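Side-chain contacts in Thiol:disulfide interchange protein (Proteus mirabilis, PDB 4OD7), which probably acts as a periplasmic disulfide oxidoreductase of the DsbA family, introducing disulfide bonds into exported proteins through a thioredoxin-like redox-active centre: residues 37-42 against 92-97; 70-75 against 104-109; 81-86 against 116-121; 150-155 against 162-167. The protein carries 1 engineered substitution. One frame throughout, in Å; residues are numbered along the deposited sequence.

In the fold
All four contacts lie in one DsbA-like chain, a thioredoxin fold with a helical domain inserted into it. Contact 1 joins the active-site helix, which carries Cys35, to the inserted helices, and touches two of the others. Ile97 CG1 packs 3.9 Å from Met73 CE of contact 2, and Phe38 CE1 lies 3.7 Å from Asn164 ND2 of contact 4. Contacts 2 and 3 both use helix 70-83 and have centres about 15 Å apart. Contact 4, on the sheet, lies about 26 Å and 29 Å from them, centre to centre. The bound peptide hydrogen-bonds to the backbone of Val151 in contact 4 and packs on Gln37 and Tyr42 of contact 1.

Contact 1 of 4, residues 37-42 against 92-97; sequences QFSEVY and ALFKGI
The active-site helix of the thioredoxin fold, residues 33-41, meets helix 86-99 of the inserted helical domain where Ser39 and Glu40 close on the ring of Phe94. The backbones stay well apart, with Glu40 CA and Phe94 CA 8.7 Å from each other, so side chains alone span the gap. Glu40 does most of the touching through its aliphatic part: CG sits 3.5 Å from Phe94 CD2 and also lies within van der Waals range of CE2. The chain then bends at chi2 (-69°), which keeps the carboxylate beside these same two ring atoms, its plane 34° from that of the ring. Glutamate suits this partly exposed place because its methylenes can pack on an aromatic ring although the chain ends in a charge. Ser39 is small enough to fit beside it in buried surroundings, and its hydroxyl is hydrogen-bonded to Cys35 O one turn back in the helix. A thiocyanate ion, probably from the crystallisation liquor, lies about 4 Å from the Ser39 side chain. Phe94, itself buried, offers a flat apolar ring to the active-site helix; it also meets Phe30 edge-to-face and Tyr36 at a slant. No hydrogen bond crosses between the two segments. At the far end of the ring, Ser39 OG approaches Phe94 CE2 to 3.9 Å and Phe94 CZ to 4.0 Å.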
loop_
_atom_site.group_PDB
_atom_site.type_symbol
_atom_site.label_atom_id
_atom_site.label_comp_id
_atom_site.label_asym_id
_atom_site.label_seq_id
_atom_site.Cartn_x
_atom_site.Cartn_y
_atom_site.Cartn_z
ATOM N N GLN A 37 -9.483 5.908 -1.906
ATOM C CA GLN A 37 -9.402 7.302 -2.229
ATOM C C GLN A 37 -7.935 7.778 -2.588
ATOM O O GLN A 37 -7.720 8.444 -3.560
ATOM C CB GLN A 37 -9.891 8.050 -1.034
ATOM C CG GLN A 37 -11.259 8.615 -0.975
ATOM C CD GLN A 37 -11.385 9.771 -1.897
ATOM O OE1 GLN A 37 -10.430 10.362 -2.342
ATOM N NE2 GLN A 37 -12.547 10.087 -2.187
ATOM N N PHE A 38 -6.956 7.400 -1.776
ATOM C CA PHE A 38 -5.543 7.811 -1.888
ATOM C C PHE A 38 -4.889 7.265 -3.177
ATOM O O PHE A 38 -4.206 7.981 -3.904
ATOM C CB PHE A 38 -4.761 7.303 -0.680
ATOM C CG PHE A 38 -3.428 8.010 -0.430
ATOM C CD1 PHE A 38 -3.343 9.204 0.284
ATOM C CD2 PHE A 38 -2.265 7.461 -0.893
ATOM C CE1 PHE A 38 -2.153 9.790 0.526
ATOM C CE2 PHE A 38 -1.024 8.057 -0.631
ATOM C CZ PHE A 38 -0.975 9.206 0.059
ATOM N N SER A 39 -5.076 5.970 -3.440
ATOM C CA SER A 39 -4.341 5.347 -4.519
ATOM C C SER A 39 -5.153 5.207 -5.812
ATOM O O SER A 39 -4.584 5.364 -6.884
ATOM C CB SER A 39 -3.868 3.980 -4.062
ATOM O OG SER A 39 -4.947 3.097 -3.899
ATOM N N GLU A 40 -6.454 4.942 -5.758
ATOM C CA GLU A 40 -7.220 4.670 -6.981
ATOM C C GLU A 40 -7.847 5.896 -7.581
ATOM O O GLU A 40 -7.997 5.977 -8.795
ATOM C CB GLU A 40 -8.299 3.615 -6.751
ATOM C CG GLU A 40 -7.842 2.213 -6.390
ATOM C CD GLU A 40 -7.176 1.562 -7.559
ATOM O OE1 GLU A 40 -7.896 1.450 -8.560
ATOM O OE2 GLU A 40 -6.020 1.102 -7.518
ATOM N N VAL A 41 -8.210 6.862 -6.741
ATOM C CA VAL A 41 -8.840 8.118 -7.210
ATOM C C VAL A 41 -7.786 9.221 -7.373
ATOM O O VAL A 41 -7.610 9.755 -8.462
ATOM C CB VAL A 41 -9.978 8.610 -6.230
ATOM C CG1 VAL A 41 -10.623 9.890 -6.755
ATOM C CG2 VAL A 41 -11.043 7.508 -5.993
ATOM N N TYR A 42 -7.111 9.573 -6.292
ATOM C CA TYR A 42 -6.127 10.644 -6.313
ATOM C C TYR A 42 -4.792 10.189 -6.902
ATOM O O TYR A 42 -4.017 11.022 -7.358
ATOM C CB TYR A 42 -5.871 11.194 -4.901
ATOM C CG TYR A 42 -7.026 11.936 -4.246
ATOM C CD1 TYR A 42 -8.068 12.476 -4.985
ATOM C CD2 TYR A 42 -7.027 12.156 -2.871
ATOM C CE1 TYR A 42 -9.090 13.164 -4.373
ATOM C CE2 TYR A 42 -8.048 12.849 -2.248
ATOM C CZ TYR A 42 -9.074 13.361 -2.994
ATOM O OH TYR A 42 -10.082 14.069 -2.361
ATOM N N ALA A 92 -9.960 -4.220 -9.203
ATOM C CA ALA A 92 -11.054 -5.217 -9.017
ATOM C C ALA A 92 -11.230 -5.667 -7.561
ATOM O O ALA A 92 -12.346 -5.974 -7.114
ATOM C CB ALA A 92 -10.817 -6.480 -9.924
ATOM N N LEU A 93 -10.132 -5.692 -6.822
ATOM C CA LEU A 93 -10.167 -6.098 -5.447
ATOM C C LEU A 93 -10.758 -4.982 -4.616
ATOM O O LEU A 93 -11.564 -5.225 -3.747
ATOM C CB LEU A 93 -8.774 -6.440 -4.981
ATOM C CG LEU A 93 -8.174 -7.735 -5.560
ATOM C CD1 LEU A 93 -6.760 -7.778 -5.160
ATOM C CD2 LEU A 93 -8.872 -9.009 -5.136
ATOM N N PHE A 94 -10.349 -3.759 -4.879
ATOM C CA PHE A 94 -10.996 -2.623 -4.210
ATOM C C PHE A 94 -12.496 -2.611 -4.521
ATOM O O PHE A 94 -13.314 -2.513 -3.640
ATOM C CB PHE A 94 -10.397 -1.283 -4.648
ATOM C CG PHE A 94 -9.199 -0.852 -3.864
ATOM C CD1 PHE A 94 -9.285 -0.573 -2.524
ATOM C CD2 PHE A 94 -7.979 -0.698 -4.496
ATOM C CE1 PHE A 94 -8.154 -0.164 -1.815
ATOM C CE2 PHE A 94 -6.853 -0.287 -3.796
ATOM C CZ PHE A 94 -6.943 -0.017 -2.455
ATOM N N LYS A 95 -12.832 -2.758 -5.788
ATOM C CA LYS A 95 -14.220 -2.745 -6.213
ATOM C C LYS A 95 -15.031 -3.849 -5.544
ATOM O O LYS A 95 -16.116 -3.599 -5.025
ATOM C CB LYS A 95 -14.298 -2.843 -7.735
ATOM C CG LYS A 95 -15.685 -2.982 -8.243
ATOM C CD LYS A 95 -15.766 -3.218 -9.714
ATOM C CE LYS A 95 -17.194 -3.640 -10.031
ATOM N NZ LYS A 95 -18.194 -2.655 -9.562
ATOM N N GLY A 96 -14.497 -5.061 -5.538
ATOM C CA GLY A 96 -15.232 -6.174 -5.004
ATOM C C GLY A 96 -15.410 -6.064 -3.520
ATOM O O GLY A 96 -16.381 -6.513 -2.993
ATOM N N ILE A 97 -14.492 -5.426 -2.837
ATOM C CA ILE A 97 -14.667 -5.212 -1.416
ATOM C C ILE A 97 -15.617 -4.027 -1.177
ATOM O O ILE A 97 -16.579 -4.151 -0.460
ATOM C CB ILE A 97 -13.335 -4.918 -0.693
ATOM C CG1 ILE A 97 -12.371 -6.097 -0.800
ATOM C CG2 ILE A 97 -13.607 -4.534 0.769
ATOM C CD1 ILE A 97 -12.775 -7.306 -0.007
#

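Contact 2 of 4, residues 70-75 against 104-109; sequences GKEMTR and RSVDDI
Met73 and Ile109 run at a slant to one another, and so do Glu72 and Val106, which makes two neighbouring crossings between helix 70-83 and the first turn of helix 106-115. In the inner crossing, Met73 SD lies 3.6 Å from Ile109 CD1. The methionine does not start out pointing at its partner; chi1 and chi2 (-63°) bring its sulfur round to it, and chi3 then swings CE, which packs on Leu93 and Ile97. An unbranched, flexible chain with a large polarisable sulfur suits such a buried seam. Ile109 reaches out with its CG1 branch extended (chi2 179°), so that its terminal methyl CD1 also comes 4.0 Å from Glu72 O. In the outer crossing carbon meets carbon, Glu72 CG standing 3.8 Å from Val106 CG1. Here the glutamate bends at chi2 (82°), and its charged end turns away from the valine, toward Lys71, with which it makes a long salt bridge. Aliphatic carbon thus faces Val106. The turn that carries Val106 and Ile109 begins with a capping box: Asp108 N and Ser105 OG are weakly bonded at 3.3 Å, and Ser105 N is weakly bonded to Asp108 OD2. A firmer bond from Arg104 N meets the anti lone pair of Asp108 OD2 at 2.8 Å. Beyond the pair, Met73 extends this packing to helix 86-99 and to Phe30 and Tyr31, while Arg75 turns to helix 130-145.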
loop_
_atom_site.group_PDB
_atom_site.type_symbol
_atom_site.label_atom_id
_atom_site.label_comp_id
_atom_site.label_asym_id
_atom_site.label_seq_id
_atom_site.Cartn_x
_atom_site.Cartn_y
_atom_site.Cartn_z
ATOM N N GLY A 70 -9.179 -9.709 6.081
ATOM C CA GLY A 70 -7.980 -8.908 6.067
ATOM C C GLY A 70 -6.816 -9.769 5.674
ATOM O O GLY A 70 -6.061 -9.457 4.731
ATOM N N LYS A 71 -6.617 -10.838 6.432
ATOM C CA LYS A 71 -5.433 -11.610 6.236
ATOM C C LYS A 71 -5.511 -12.425 4.942
ATOM O O LYS A 71 -4.501 -12.673 4.285
ATOM C CB LYS A 71 -5.207 -12.434 7.499
ATOM C CG LYS A 71 -6.064 -13.638 7.656
ATOM C CD LYS A 71 -5.651 -14.429 8.891
ATOM C CE LYS A 71 -6.754 -15.375 9.351
ATOM N NZ LYS A 71 -7.989 -14.659 9.800
ATOM N N GLU A 72 -6.719 -12.762 4.520
ATOM C CA GLU A 72 -6.896 -13.455 3.269
ATOM C C GLU A 72 -6.591 -12.508 2.147
ATOM O O GLU A 72 -6.156 -12.941 1.086
ATOM C CB GLU A 72 -8.286 -14.089 3.168
ATOM C CG GLU A 72 -8.374 -15.235 4.135
ATOM C CD GLU A 72 -8.682 -14.851 5.567
ATOM O OE1 GLU A 72 -8.823 -13.679 5.908
ATOM O OE2 GLU A 72 -8.597 -15.737 6.407
ATOM N N MET A 73 -6.846 -11.215 2.377
ATOM C CA MET A 73 -6.593 -10.204 1.383
ATOM C C MET A 73 -5.138 -9.850 1.321
ATOM O O MET A 73 -4.627 -9.478 0.269
ATOM C CB MET A 73 -7.465 -8.971 1.659
ATOM C CG MET A 73 -8.945 -9.252 1.296
ATOM S SD MET A 73 -9.353 -9.623 -0.399
ATOM C CE MET A 73 -9.000 -8.073 -1.162
ATOM N N THR A 74 -4.454 -9.992 2.437
ATOM C CA THR A 74 -3.009 -9.848 2.442
ATOM C C THR A 74 -2.328 -10.917 1.611
ATOM O O THR A 74 -1.404 -10.618 0.893
ATOM C CB THR A 74 -2.464 -9.898 3.869
ATOM O OG1 THR A 74 -2.950 -8.763 4.575
ATOM C CG2 THR A 74 -0.955 -9.919 3.917
ATOM N N ARG A 75 -2.821 -12.151 1.682
ATOM C CA ARG A 75 -2.311 -13.237 0.828
ATOM C C ARG A 75 -2.637 -12.981 -0.657
ATOM O O ARG A 75 -1.793 -13.184 -1.494
ATOM C CB ARG A 75 -2.861 -14.583 1.273
ATOM C CG ARG A 75 -2.309 -15.782 0.462
ATOM C CD ARG A 75 -2.638 -17.083 1.210
ATOM N NE ARG A 75 -1.871 -17.235 2.451
ATOM C CZ ARG A 75 -0.652 -17.727 2.537
ATOM N NH1 ARG A 75 -0.006 -18.170 1.468
ATOM N NH2 ARG A 75 -0.077 -17.789 3.715
ATOM N N ARG A 104 -16.905 -12.217 -0.893
ATOM C CA ARG A 104 -17.447 -12.777 0.329
ATOM C C ARG A 104 -16.602 -13.865 0.926
ATOM O O ARG A 104 -16.681 -14.122 2.112
ATOM C CB ARG A 104 -18.765 -13.456 -0.041
ATOM C CG ARG A 104 -19.784 -12.605 -0.692
ATOM C CD ARG A 104 -20.622 -13.486 -1.580
ATOM N NE ARG A 104 -21.713 -12.736 -2.166
ATOM C CZ ARG A 104 -22.991 -12.919 -1.860
ATOM N NH1 ARG A 104 -23.360 -13.852 -0.991
ATOM N NH2 ARG A 104 -23.909 -12.163 -2.432
ATOM N N SER A 105 -15.816 -14.534 0.092
ATOM C CA SER A 105 -15.080 -15.720 0.521
ATOM C C SER A 105 -13.758 -15.823 -0.209
ATOM O O SER A 105 -13.523 -15.057 -1.119
ATOM C CB SER A 105 -15.894 -16.962 0.269
ATOM O OG SER A 105 -15.858 -17.225 -1.099
ATOM N N VAL A 106 -12.895 -16.755 0.180
ATOM C CA VAL A 106 -11.621 -16.894 -0.518
ATOM C C VAL A 106 -11.903 -17.355 -1.959
ATOM O O VAL A 106 -11.133 -17.015 -2.846
ATOM C CB VAL A 106 -10.599 -17.880 0.148
ATOM C CG1 VAL A 106 -10.166 -17.377 1.501
ATOM C CG2 VAL A 106 -11.146 -19.265 0.265
ATOM N N ASP A 107 -12.985 -18.106 -2.213
ATOM C CA ASP A 107 -13.267 -18.486 -3.590
ATOM C C ASP A 107 -13.549 -17.243 -4.425
ATOM O O ASP A 107 -13.184 -17.168 -5.587
ATOM C CB ASP A 107 -14.440 -19.463 -3.696
ATOM C CG ASP A 107 -14.684 -19.935 -5.159
ATOM O OD1 ASP A 107 -13.739 -20.509 -5.732
ATOM O OD2 ASP A 107 -15.768 -19.719 -5.745
ATOM N N ASP A 108 -14.207 -16.266 -3.846
ATOM C CA ASP A 108 -14.458 -15.016 -4.540
ATOM C C ASP A 108 -13.180 -14.240 -4.875
ATOM O O ASP A 108 -13.085 -13.561 -5.883
ATOM C CB ASP A 108 -15.373 -14.151 -3.709
ATOM C CG ASP A 108 -16.740 -14.729 -3.584
ATOM O OD1 ASP A 108 -17.176 -15.499 -4.468
ATOM O OD2 ASP A 108 -17.396 -14.368 -2.612
ATOM N N ILE A 109 -12.207 -14.288 -3.987
ATOM C CA ILE A 109 -10.911 -13.693 -4.291
ATOM C C ILE A 109 -10.341 -14.375 -5.527
ATOM O O ILE A 109 -9.960 -13.719 -6.486
ATOM C CB ILE A 109 -9.947 -13.803 -3.126
ATOM C CG1 ILE A 109 -10.585 -13.185 -1.882
ATOM C CG2 ILE A 109 -8.663 -13.088 -3.470
ATOM C CD1 ILE A 109 -9.751 -13.233 -0.632
#

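Contact 3 of 4, residues 81-86 against 116-121; sequences IALGVE and AGVKAE
With chi1 at 175°, Val118 sets CG1 opposite its own backbone N and CG2 beside it, splitting its two methyls between Leu83 and Val85. Leu83 answers with CG beside its backbone N (chi1 -64°) and an extended chi2, a shape that carries CD1 to within 3.6 Å of Val118 CG1; the two side chains cross at about a right angle. Val85 meets the other branch, its CG2 lying 3.9 Å from Val118 CG2 and its CG1 slightly farther off. The forked valine is therefore gripped at both tips. Each segment follows a helix end in the inserted helical domain, and 116-121 leads on into helix 120-126. Helix 70-83 finishes in a Schellman motif with Gly84 as its C-prime residue, and helix 106-115 finishes likewise at Gly117, whose backbone angles (phi 91°) would press a beta carbon against the preceding carbonyl oxygen. These like endings put Val85 and Val118, each the residue after its glycine, opposite one another, and Val118 packs on Phe113 as well. Methyl against methyl is the whole of the chemistry here: between these two segments the attraction rests on van der Waals fit and burial of apolar surface.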
loop_
_atom_site.group_PDB
_atom_site.type_symbol
_atom_site.label_atom_id
_atom_site.label_comp_id
_atom_site.label_asym_id
_atom_site.label_seq_id
_atom_site.Cartn_x
_atom_site.Cartn_y
_atom_site.Cartn_z
ATOM N N ILE A 81 1.472 -9.735 -6.367
ATOM C CA ILE A 81 2.898 -9.428 -6.475
ATOM C C ILE A 81 3.611 -10.569 -7.165
ATOM O O ILE A 81 4.403 -10.331 -8.069
ATOM C CB ILE A 81 3.538 -9.149 -5.131
ATOM C CG1 ILE A 81 2.914 -7.870 -4.536
ATOM C CG2 ILE A 81 5.058 -9.007 -5.264
ATOM C CD1 ILE A 81 3.232 -7.683 -3.117
ATOM N N ALA A 82 3.365 -11.795 -6.709
ATOM C CA ALA A 82 4.044 -12.948 -7.266
ATOM C C ALA A 82 3.759 -13.136 -8.764
ATOM O O ALA A 82 4.649 -13.588 -9.524
ATOM C CB ALA A 82 3.677 -14.225 -6.485
ATOM N N LEU A 83 2.518 -12.859 -9.178
ATOM C CA LEU A 83 2.125 -13.032 -10.579
ATOM C C LEU A 83 2.417 -11.766 -11.355
ATOM O O LEU A 83 2.321 -11.772 -12.569
ATOM C CB LEU A 83 0.644 -13.407 -10.693
ATOM C CG LEU A 83 0.331 -14.761 -10.045
ATOM C CD1 LEU A 83 -1.079 -15.172 -10.219
ATOM C CD2 LEU A 83 1.291 -15.868 -10.488
ATOM N N GLY A 84 2.720 -10.676 -10.638
ATOM C CA GLY A 84 3.031 -9.391 -11.237
ATOM C C GLY A 84 1.818 -8.753 -11.879
ATOM O O GLY A 84 1.948 -8.020 -12.863
ATOM N N VAL A 85 0.656 -8.949 -11.277
ATOM C CA VAL A 85 -0.596 -8.468 -11.867
ATOM C C VAL A 85 -1.298 -7.434 -10.989
ATOM O O VAL A 85 -2.504 -7.314 -10.998
ATOM C CB VAL A 85 -1.524 -9.678 -12.176
ATOM C CG1 VAL A 85 -0.883 -10.624 -13.180
ATOM C CG2 VAL A 85 -1.873 -10.445 -10.890
ATOM N N GLU A 86 -0.503 -6.731 -10.202
ATOM C CA GLU A 86 -0.968 -5.715 -9.271
ATOM C C GLU A 86 -1.900 -4.733 -9.969
ATOM O O GLU A 86 -3.009 -4.522 -9.540
ATOM C CB GLU A 86 0.215 -4.953 -8.674
ATOM C CG GLU A 86 1.241 -5.779 -7.899
ATOM C CD GLU A 86 2.438 -6.163 -8.767
ATOM O OE1 GLU A 86 2.276 -6.291 -10.007
ATOM O OE2 GLU A 86 3.569 -6.294 -8.226
ATOM N N ALA A 116 -9.887 -10.972 -13.882
ATOM C CA ALA A 116 -8.846 -10.009 -14.250
ATOM C C ALA A 116 -7.771 -10.647 -15.157
ATOM O O ALA A 116 -6.670 -10.092 -15.283
ATOM C CB ALA A 116 -8.204 -9.427 -12.999
ATOM N N GLY A 117 -8.062 -11.841 -15.703
ATOM C CA GLY A 117 -7.205 -12.501 -16.683
ATOM C C GLY A 117 -6.128 -13.456 -16.208
ATOM O O GLY A 117 -5.365 -14.020 -17.000
ATOM N N VAL A 118 -6.050 -13.631 -14.903
ATOM C CA VAL A 118 -5.121 -14.578 -14.330
ATOM C C VAL A 118 -5.611 -16.030 -14.589
ATOM O O VAL A 118 -6.765 -16.368 -14.371
ATOM C CB VAL A 118 -4.973 -14.251 -12.820
ATOM C CG1 VAL A 118 -4.122 -15.263 -12.110
ATOM C CG2 VAL A 118 -4.385 -12.878 -12.664
ATOM N N LYS A 119 -4.702 -16.899 -14.987
ATOM C CA LYS A 119 -5.039 -18.272 -15.230
ATOM C C LYS A 119 -5.295 -18.956 -13.939
ATOM O O LYS A 119 -4.552 -18.756 -12.997
ATOM C CB LYS A 119 -3.924 -18.995 -15.994
ATOM N N ALA A 120 -6.420 -19.645 -13.855
ATOM C CA ALA A 120 -6.797 -20.361 -12.655
ATOM C C ALA A 120 -5.646 -21.228 -12.194
ATOM O O ALA A 120 -5.327 -21.259 -11.019
ATOM C CB ALA A 120 -8.015 -21.205 -12.894
ATOM N N GLU A 121 -4.963 -21.878 -13.125
ATOM C CA GLU A 121 -3.947 -22.831 -12.748
ATOM C C GLU A 121 -2.749 -22.105 -12.128
ATOM O O GLU A 121 -2.163 -22.618 -11.181
ATOM C CB GLU A 121 -3.481 -23.657 -13.952
ATOM C CG GLU A 121 -3.148 -22.847 -15.199
ATOM C CD GLU A 121 -4.270 -22.702 -16.209
ATOM O OE1 GLU A 121 -5.453 -22.698 -15.820
ATOM O OE2 GLU A 121 -3.943 -22.544 -17.408
#

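Contact 4 of 4, residues 150-155 against 162-167; sequences GVPAMV and MKNDGI
Met162 lays the start of its side chain against the carbonyl of Met154, with CB and CG each 3.7 Å from Met154 O. The same oxygen accepts the backbone bond from Met162 N at 3.2 Å, the C=O···N angle being 164°. Beside it, Met154 CB packs 4.2 Å from Met162 CG before the two chains part: Met154 runs on toward Val24 and Glu26, and Met162, bent at chi2 (-63°), toward helix 172-187. Long, pliant methionines suit buried places on a sheet where adjacent residues pack in different directions. These residues belong to the antiparallel hairpin of strands 153-156 and 160-162 in the thioredoxin fold, and Pro152, preceded by a cis peptide bond, is the cis-proline found beside the active site in that family. A water stands in for the pair's second direct bond: it accepts from Met154 N at 3.1 Å and donates to Met162 O and Asn164 OD1. Asn164 also bonds through OD1 to Tyr179 OH, while its ND2 merely packs near Pro152 O, at 3.8 Å too far for a hydrogen bond. In the type I turn from Lys163 to Gly166, which includes Asn164, Lys163 NZ makes a 3.0 Å salt bridge to Asp165 OD1, on the syn side, 24° out of the carboxylate plane.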
loop_
_atom_site.group_PDB
_atom_site.type_symbol
_atom_site.label_atom_id
_atom_site.label_comp_id
_atom_site.label_asym_id
_atom_site.label_seq_id
_atom_site.Cartn_x
_atom_site.Cartn_y
_atom_site.Cartn_z
ATOM N N GLY A 150 -2.781 2.267 11.186
ATOM C CA GLY A 150 -3.758 2.893 10.348
ATOM C C GLY A 150 -3.206 3.002 8.953
ATOM O O GLY A 150 -1.996 3.029 8.749
ATOM N N VAL A 151 -4.109 3.044 7.985
ATOM C CA VAL A 151 -3.756 3.102 6.585
ATOM C C VAL A 151 -4.645 4.095 5.872
ATOM O O VAL A 151 -5.802 4.286 6.229
ATOM C CB VAL A 151 -3.902 1.735 5.870
ATOM C CG1 VAL A 151 -2.776 0.781 6.270
ATOM C CG2 VAL A 151 -5.284 1.122 6.098
ATOM N N PRO A 152 -4.147 4.679 4.789
ATOM C CA PRO A 152 -2.861 4.524 4.091
ATOM C C PRO A 152 -1.670 5.044 4.912
ATOM O O PRO A 152 -1.835 5.966 5.686
ATOM C CB PRO A 152 -3.093 5.356 2.832
ATOM C CG PRO A 152 -4.114 6.317 3.139
ATOM C CD PRO A 152 -5.025 5.651 4.102
ATOM N N ALA A 153 -0.501 4.445 4.790
ATOM C CA ALA A 153 0.669 4.937 5.516
ATOM C C ALA A 153 1.912 4.704 4.676
ATOM O O ALA A 153 1.940 3.754 3.948
ATOM C CB ALA A 153 0.784 4.238 6.836
ATOM N N MET A 154 2.926 5.560 4.775
ATOM C CA MET A 154 4.170 5.397 3.990
ATOM C C MET A 154 5.354 5.768 4.902
ATOM O O MET A 154 5.287 6.734 5.666
ATOM C CB MET A 154 4.133 6.281 2.722
ATOM C CG MET A 154 5.193 6.048 1.683
ATOM S SD MET A 154 5.120 7.203 0.297
ATOM C CE MET A 154 3.635 6.694 -0.532
ATOM N N VAL A 155 6.382 4.936 4.917
ATOM C CA VAL A 155 7.553 5.189 5.744
ATOM C C VAL A 155 8.781 5.232 4.861
ATOM O O VAL A 155 8.889 4.429 3.931
ATOM C CB VAL A 155 7.693 4.162 6.828
ATOM C CG1 VAL A 155 8.919 4.474 7.682
ATOM C CG2 VAL A 155 6.411 4.173 7.658
ATOM N N MET A 162 5.635 9.597 7.008
ATOM C CA MET A 162 4.835 10.655 6.399
ATOM C C MET A 162 3.632 11.081 7.231
ATOM O O MET A 162 2.970 10.256 7.847
ATOM C CB MET A 162 4.333 10.244 5.029
ATOM C CG MET A 162 5.397 10.052 4.027
ATOM S SD MET A 162 6.336 11.523 3.649
ATOM C CE MET A 162 5.216 12.630 2.813
ATOM N N LYS A 163 3.416 12.387 7.283
ATOM C CA LYS A 163 2.255 12.989 7.906
ATOM C C LYS A 163 1.292 13.476 6.838
ATOM O O LYS A 163 1.447 14.575 6.314
ATOM C CB LYS A 163 2.688 14.140 8.791
ATOM C CG LYS A 163 1.752 14.413 9.900
ATOM C CD LYS A 163 2.332 15.418 10.877
ATOM C CE LYS A 163 1.417 16.636 11.002
ATOM N NZ LYS A 163 0.246 16.413 11.863
ATOM N N ASN A 164 0.343 12.615 6.479
ATOM C CA ASN A 164 -0.537 12.839 5.329
ATOM C C ASN A 164 -1.415 14.069 5.512
ATOM O O ASN A 164 -1.864 14.665 4.534
ATOM C CB ASN A 164 -1.372 11.588 5.021
ATOM C CG ASN A 164 -0.527 10.417 4.496
ATOM O OD1 ASN A 164 0.690 10.464 4.498
ATOM N ND2 ASN A 164 -1.190 9.334 4.114
ATOM N N ASP A 165 -1.701 14.395 6.770
ATOM C CA ASP A 165 -2.502 15.577 7.117
ATOM C C ASP A 165 -1.579 16.765 7.349
ATOM O O ASP A 165 -1.982 17.768 7.893
ATOM C CB ASP A 165 -3.375 15.321 8.349
ATOM C CG ASP A 165 -2.645 15.413 9.644
ATOM O OD1 ASP A 165 -1.457 15.258 9.680
ATOM O OD2 ASP A 165 -3.293 15.563 10.692
ATOM N N GLY A 166 -0.335 16.624 6.943
ATOM C CA GLY A 166 0.671 17.631 7.141
ATOM C C GLY A 166 1.143 18.188 5.808
ATOM O O GLY A 166 1.961 19.121 5.759
ATOM N N ILE A 167 0.632 17.612 4.728
ATOM C CA ILE A 167 0.877 18.122 3.387
ATOM C C ILE A 167 -0.284 19.018 2.955
ATOM O O ILE A 167 -1.442 18.647 3.116
ATOM C CB ILE A 167 1.076 16.972 2.380
ATOM C CG1 ILE A 167 2.409 16.311 2.656
ATOM C CG2 ILE A 167 1.094 17.460 0.957
ATOM C CD1 ILE A 167 2.510 14.981 2.108
HETATM O O HOH W 1 1.771 8.027 6.215
#